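Local coordinates for protein RmpD (Hexulose-6-phosphate synthase) (PDB 3EXR) that belongs to the HUMPS family of TIM-barrel enzymes and is found as a two-chain assembly, at residues A[9-14]-A[192-197]; A[28-33]-A[208-213]. One frame throughout, in Å; residues are numbered along the deposited sequence.

In the fold
Both contacts lie at the seam of a closed, parallel eight-stranded barrel. Contact 1 joins the first strand, 7-12, to the last strand, 192-195. It is buried, and backbone hydrogen bonds and close-packed side chains hold it. Contact 2 lies further out, with its centre about 11 Å from that of contact 1. It ties the loop between helix 17-27 and strand 33-36 to the final helix, 205-220. This contact is partly buried and is made by two salt bridges beside a small apolar patch. The two contacts touch: Val10 packs on Val31, and Phe193 packs on Phe212. On its other side strand 7-12 pairs with strand 33-36, which follows the loop of contact 2.

Contact 1 of 2, residues A[9-14]-A[192-197]; sequences QVALDH and TFIAGR
Gln9 and Ile194 lie side by side on the inner face of the barrel, their side chains pointing the same way. The Gln9 chain is extended, with CG anti to the backbone N (chi1 171°). This runs its amide alongside the Ile194 branch, and Gln9 NE2 comes 3.7 Å from Ile194 CD1. The polar end is not left to apolar company, because Gln9 NE2 donates a hydrogen bond to Glu35 on strand 33-36. Thr192 meets the same glutamine across its chain at about a right angle, and its methyl CG2 sits 3.5 Å from Gln9 CB. The other branch of Ile194, CG2, touches Ala11 CB at 3.9 Å. Val10 and Ala195 pair on the outer face. There Val10 packs against Val27 of helix 17-27, and Phe193 meets the rings of Phe185 and Trp220.

Three nearly straight backbone bonds set this register. Gln9 N donates to Phe193 O at 2.9 Å. Ala195 N donates to Gln9 O at 2.8 Å, and Ala11 N to Ala195 O at 2.8 Å. Val10 CA adds a CA-H...O contact to Ala195 O at 3.3 Å. The strand segments run parallel in sense, with an angle of 35° between them. Gly196 then takes the N-cap position, right before the next helix. This pairing of the first strand with the eighth is the closure of a TIM barrel.

Contact 2 of 2, residues A[28-33]-A[208-213]; sequences GNEVDV and AARAFK
Glu30 and Arg210 form a two-pronged salt bridge on the outer layer of the TIM barrel, where a helix-to-strand loop faces the last helix. Arg210 presents the side of its guanidinium. NE donates to Glu30 OE1 at 3.0 Å, and NH2 donates to Glu30 OE2, also at 3.0 Å. Glu30 OE1 lies at the guanidinium edge, in its plane. The two flat groups are not coplanar, however: their planes are 54° apart, and both nitrogens approach from above the carboxylate plane. The Glu30 chain bends at chi2 (-63°), which turns the carboxylate to the arginine while Glu30 CB rests against the helix, 3.6 Å from Ala209 CB. Val31 CG1 extends this apolar patch, 4.2 Å from Ala209 CB. Ile199 of helix 197-200 also packs on Ala209.

One turn along the helix from Ala209, Lys213 and Asp32 reach for each other from opposite directions. Backbone atoms of the first strand and its lead-in fix both ends of this pair. Lys213 NZ also makes a hydrogen bond to Pro6 O, and Asp32 OD2 also accepts from Leu8 N. Asp32 OD2 takes Lys213 NZ on its syn side at 2.8 Å, with the amine tilted 27° out of the carboxylate plane.

Contact 1 of 2, residues A[9-14]-A[192-197]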
loop_
_atom_site.group_PDB
_atom_site.type_symbol
_atom_site.label_atom_id
_atom_site.label_comp_id
_atom_site.label_asym_id
_atom_site.label_seq_id
_atom_site.Cartn_x
_atom_site.Cartn_y
_atom_site.Cartn_z
ATOM N N GLN A 9 19.190 8.017 3.239
ATOM C CA GLN A 9 17.758 8.292 3.343
ATOM C C GLN A 9 17.277 7.899 4.723
ATOM O O GLN A 9 17.681 6.865 5.240
ATOM C CB GLN A 9 17.023 7.531 2.257
ATOM C CG GLN A 9 15.533 7.544 2.355
ATOM C CD GLN A 9 14.876 6.996 1.081
ATOM O OE1 GLN A 9 15.414 7.163 0.003
ATOM N NE2 GLN A 9 13.728 6.360 1.216
ATOM N N VAL A 10 16.390 8.715 5.298
ATOM C CA VAL A 10 15.725 8.349 6.551
ATOM C C VAL A 10 14.240 8.092 6.300
ATOM O O VAL A 10 13.555 8.916 5.691
ATOM C CB VAL A 10 15.886 9.426 7.676
ATOM C CG1 VAL A 10 15.259 10.770 7.279
ATOM C CG2 VAL A 10 15.272 8.947 8.963
ATOM N N ALA A 11 13.797 6.915 6.717
ATOM C CA ALA A 11 12.396 6.537 6.670
ATOM C C ALA A 11 11.740 6.960 7.971
ATOM O O ALA A 11 12.267 6.698 9.057
ATOM C CB ALA A 11 12.279 5.010 6.507
ATOM N N LEU A 12 10.567 7.575 7.848
ATOM C CA LEU A 12 9.702 7.930 8.982
ATOM C C LEU A 12 8.464 7.043 8.973
ATOM O O LEU A 12 7.528 7.250 8.195
ATOM C CB LEU A 12 9.311 9.401 8.937
ATOM C CG LEU A 12 10.412 10.395 8.570
ATOM C CD1 LEU A 12 9.790 11.695 8.119
ATOM C CD2 LEU A 12 11.368 10.569 9.758
ATOM N N ASP A 13 8.470 6.018 9.816
ATOM C CA ASP A 13 7.414 5.005 9.820
ATOM C C ASP A 13 6.523 5.082 11.057
ATOM O O ASP A 13 5.845 4.110 11.403
ATOM C CB ASP A 13 7.996 3.594 9.666
ATOM C CG ASP A 13 8.836 3.422 8.390
ATOM O OD1 ASP A 13 8.321 3.764 7.305
ATOM O OD2 ASP A 13 10.010 2.934 8.432
ATOM N N HIS A 14 6.504 6.257 11.681
ATOM C CA HIS A 14 5.765 6.527 12.908
ATOM C C HIS A 14 4.261 6.426 12.686
ATOM O O HIS A 14 3.758 6.625 11.574
ATOM C CB HIS A 14 6.133 7.921 13.441
ATOM C CG HIS A 14 7.612 8.122 13.566
ATOM N ND1 HIS A 14 8.411 8.418 12.484
ATOM C CD2 HIS A 14 8.438 7.996 14.623
ATOM C CE1 HIS A 14 9.671 8.498 12.881
ATOM N NE2 HIS A 14 9.713 8.238 14.174
ATOM N N THR A 192 21.028 4.297 -2.849
ATOM C CA THR A 192 20.600 4.874 -1.593
ATOM C C THR A 192 20.562 3.835 -0.499
ATOM O O THR A 192 20.090 2.711 -0.733
ATOM C CB THR A 192 19.180 5.474 -1.731
ATOM O OG1 THR A 192 19.180 6.537 -2.691
ATOM C CG2 THR A 192 18.708 6.070 -0.395
ATOM N N PHE A 193 21.041 4.215 0.689
ATOM C CA PHE A 193 20.886 3.403 1.907
ATOM C C PHE A 193 19.739 4.022 2.733
ATOM O O PHE A 193 19.799 5.202 3.071
ATOM C CB PHE A 193 22.169 3.397 2.732
ATOM C CG PHE A 193 23.273 2.584 2.099
ATOM C CD1 PHE A 193 23.299 1.196 2.237
ATOM C CD2 PHE A 193 24.252 3.197 1.335
ATOM C CE1 PHE A 193 24.323 0.440 1.624
ATOM C CE2 PHE A 193 25.268 2.445 0.738
ATOM C CZ PHE A 193 25.295 1.078 0.884
ATOM N N ILE A 194 18.705 3.237 3.053
ATOM C CA ILE A 194 17.536 3.753 3.789
ATOM C C ILE A 194 17.639 3.291 5.240
ATOM O O ILE A 194 17.505 2.105 5.517
ATOM C CB ILE A 194 16.218 3.231 3.205
ATOM C CG1 ILE A 194 16.088 3.562 1.715
ATOM C CG2 ILE A 194 15.049 3.799 4.010
ATOM C CD1 ILE A 194 14.891 2.860 1.054
ATOM N N ALA A 195 17.896 4.234 6.141
ATOM C CA ALA A 195 17.946 3.978 7.562
ATOM C C ALA A 195 16.653 4.485 8.172
ATOM O O ALA A 195 15.906 5.231 7.539
ATOM C CB ALA A 195 19.149 4.673 8.196
ATOM N N GLY A 196 16.381 4.060 9.391
ATOM C CA GLY A 196 15.188 4.470 10.118
ATOM C C GLY A 196 15.487 4.692 11.597
ATOM O O GLY A 196 16.222 5.614 11.951
ATOM N N ARG A 197 14.872 3.877 12.444
ATOM C CA ARG A 197 14.957 4.030 13.900
ATOM C C ARG A 197 16.368 3.910 14.472
ATOM O O ARG A 197 16.687 4.540 15.472
ATOM C CB ARG A 197 13.996 3.044 14.571
ATOM C CG ARG A 197 12.504 3.371 14.306
ATOM C CD ARG A 197 11.591 2.330 14.923
ATOM N NE ARG A 197 11.245 2.646 16.312
ATOM C CZ ARG A 197 10.870 1.741 17.222
ATOM N NH1 ARG A 197 10.786 0.455 16.896
ATOM N NH2 ARG A 197 10.568 2.129 18.464
#

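Contact 2 of 2, residues A[28-33]-A[208-213]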
loop_
_atom_site.group_PDB
_atom_site.type_symbol
_atom_site.label_atom_id
_atom_site.label_comp_id
_atom_site.label_asym_id
_atom_site.label_seq_id
_atom_site.Cartn_x
_atom_site.Cartn_y
_atom_site.Cartn_z
ATOM N N GLY A 28 17.268 15.772 9.562
ATOM C CA GLY A 28 17.070 16.315 8.224
ATOM C C GLY A 28 18.289 16.930 7.568
ATOM O O GLY A 28 18.591 16.656 6.415
ATOM N N ASN A 29 19.012 17.750 8.308
ATOM C CA ASN A 29 20.153 18.443 7.742
ATOM C C ASN A 29 21.294 17.507 7.361
ATOM O O ASN A 29 22.158 17.857 6.552
ATOM C CB ASN A 29 20.649 19.503 8.722
ATOM C CG ASN A 29 19.728 20.707 8.798
ATOM O OD1 ASN A 29 18.813 20.885 7.963
ATOM N ND2 ASN A 29 19.971 21.562 9.791
ATOM N N GLU A 30 21.302 16.324 7.958
ATOM C CA GLU A 30 22.397 15.384 7.779
ATOM C C GLU A 30 22.149 14.318 6.726
ATOM O O GLU A 30 23.067 13.578 6.376
ATOM C CB GLU A 30 22.728 14.712 9.104
ATOM C CG GLU A 30 23.064 15.682 10.233
ATOM C CD GLU A 30 24.309 16.525 9.967
ATOM O OE1 GLU A 30 25.247 16.045 9.291
ATOM O OE2 GLU A 30 24.341 17.687 10.448
ATOM N N VAL A 31 20.915 14.227 6.225
ATOM C CA VAL A 31 20.550 13.194 5.258
ATOM C C VAL A 31 20.314 13.808 3.898
ATOM O O VAL A 31 20.172 15.028 3.776
ATOM C CB VAL A 31 19.298 12.362 5.719
ATOM C CG1 VAL A 31 19.538 11.821 7.132
ATOM C CG2 VAL A 31 18.016 13.176 5.664
ATOM N N ASP A 32 20.283 12.955 2.878
ATOM C CA ASP A 32 20.048 13.378 1.497
ATOM C C ASP A 32 18.580 13.252 1.095
ATOM O O ASP A 32 18.115 13.953 0.191
ATOM C CB ASP A 32 20.897 12.514 0.564
ATOM C CG ASP A 32 22.343 12.558 0.926
ATOM O OD1 ASP A 32 22.870 13.694 0.924
ATOM O OD2 ASP A 32 22.956 11.511 1.231
ATOM N N VAL A 33 17.894 12.295 1.706
ATOM C CA VAL A 33 16.503 11.994 1.328
ATOM C C VAL A 33 15.655 11.747 2.595
ATOM O O VAL A 33 16.100 11.041 3.510
ATOM C CB VAL A 33 16.419 10.707 0.451
ATOM C CG1 VAL A 33 15.040 10.477 -0.091
ATOM C CG2 VAL A 33 17.467 10.693 -0.672
ATOM N N ALA A 208 24.673 10.512 14.569
ATOM C CA ALA A 208 24.613 9.158 14.009
ATOM C C ALA A 208 24.411 9.203 12.501
ATOM O O ALA A 208 25.070 8.470 11.767
ATOM C CB ALA A 208 23.562 8.334 14.702
ATOM N N ALA A 209 23.570 10.125 12.046
ATOM C CA ALA A 209 23.349 10.337 10.620
ATOM C C ALA A 209 24.636 10.776 9.931
ATOM O O ALA A 209 25.009 10.220 8.894
ATOM C CB ALA A 209 22.219 11.363 10.372
ATOM N N ARG A 210 25.336 11.749 10.522
ATOM C CA ARG A 210 26.590 12.201 9.924
ATOM C C ARG A 210 27.649 11.097 9.891
ATOM O O ARG A 210 28.410 11.028 8.929
ATOM C CB ARG A 210 27.125 13.430 10.647
ATOM C CG ARG A 210 28.268 14.069 9.922
ATOM C CD ARG A 210 28.844 15.214 10.718
ATOM N NE ARG A 210 27.875 16.303 10.740
ATOM C CZ ARG A 210 27.990 17.394 11.493
ATOM N NH1 ARG A 210 29.057 17.566 12.260
ATOM N NH2 ARG A 210 27.065 18.321 11.463
ATOM N N ALA A 211 27.723 10.266 10.934
ATOM C CA ALA A 211 28.723 9.178 10.973
ATOM C C ALA A 211 28.444 8.164 9.867
ATOM O O ALA A 211 29.362 7.647 9.244
ATOM C CB ALA A 211 28.723 8.506 12.303
ATOM N N PHE A 212 27.157 7.923 9.602
ATOM C CA PHE A 212 26.741 6.988 8.574
ATOM C C PHE A 212 27.177 7.541 7.207
ATOM O O PHE A 212 27.789 6.824 6.406
ATOM C CB PHE A 212 25.215 6.823 8.660
ATOM C CG PHE A 212 24.658 5.629 7.924
ATOM C CD1 PHE A 212 24.141 4.553 8.629
ATOM C CD2 PHE A 212 24.541 5.639 6.547
ATOM C CE1 PHE A 212 23.583 3.466 7.950
ATOM C CE2 PHE A 212 23.984 4.550 5.866
ATOM C CZ PHE A 212 23.499 3.468 6.585
ATOM N N LYS A 213 26.927 8.834 6.971
ATOM C CA LYS A 213 27.304 9.459 5.712
ATOM C C LYS A 213 28.847 9.544 5.574
ATOM O O LYS A 213 29.383 9.398 4.452
ATOM C CB LYS A 213 26.604 10.825 5.567
ATOM C CG LYS A 213 26.823 11.520 4.255
ATOM C CD LYS A 213 25.874 11.005 3.177
ATOM C CE LYS A 213 26.389 11.357 1.796
ATOM N NZ LYS A 213 25.572 10.722 0.721
#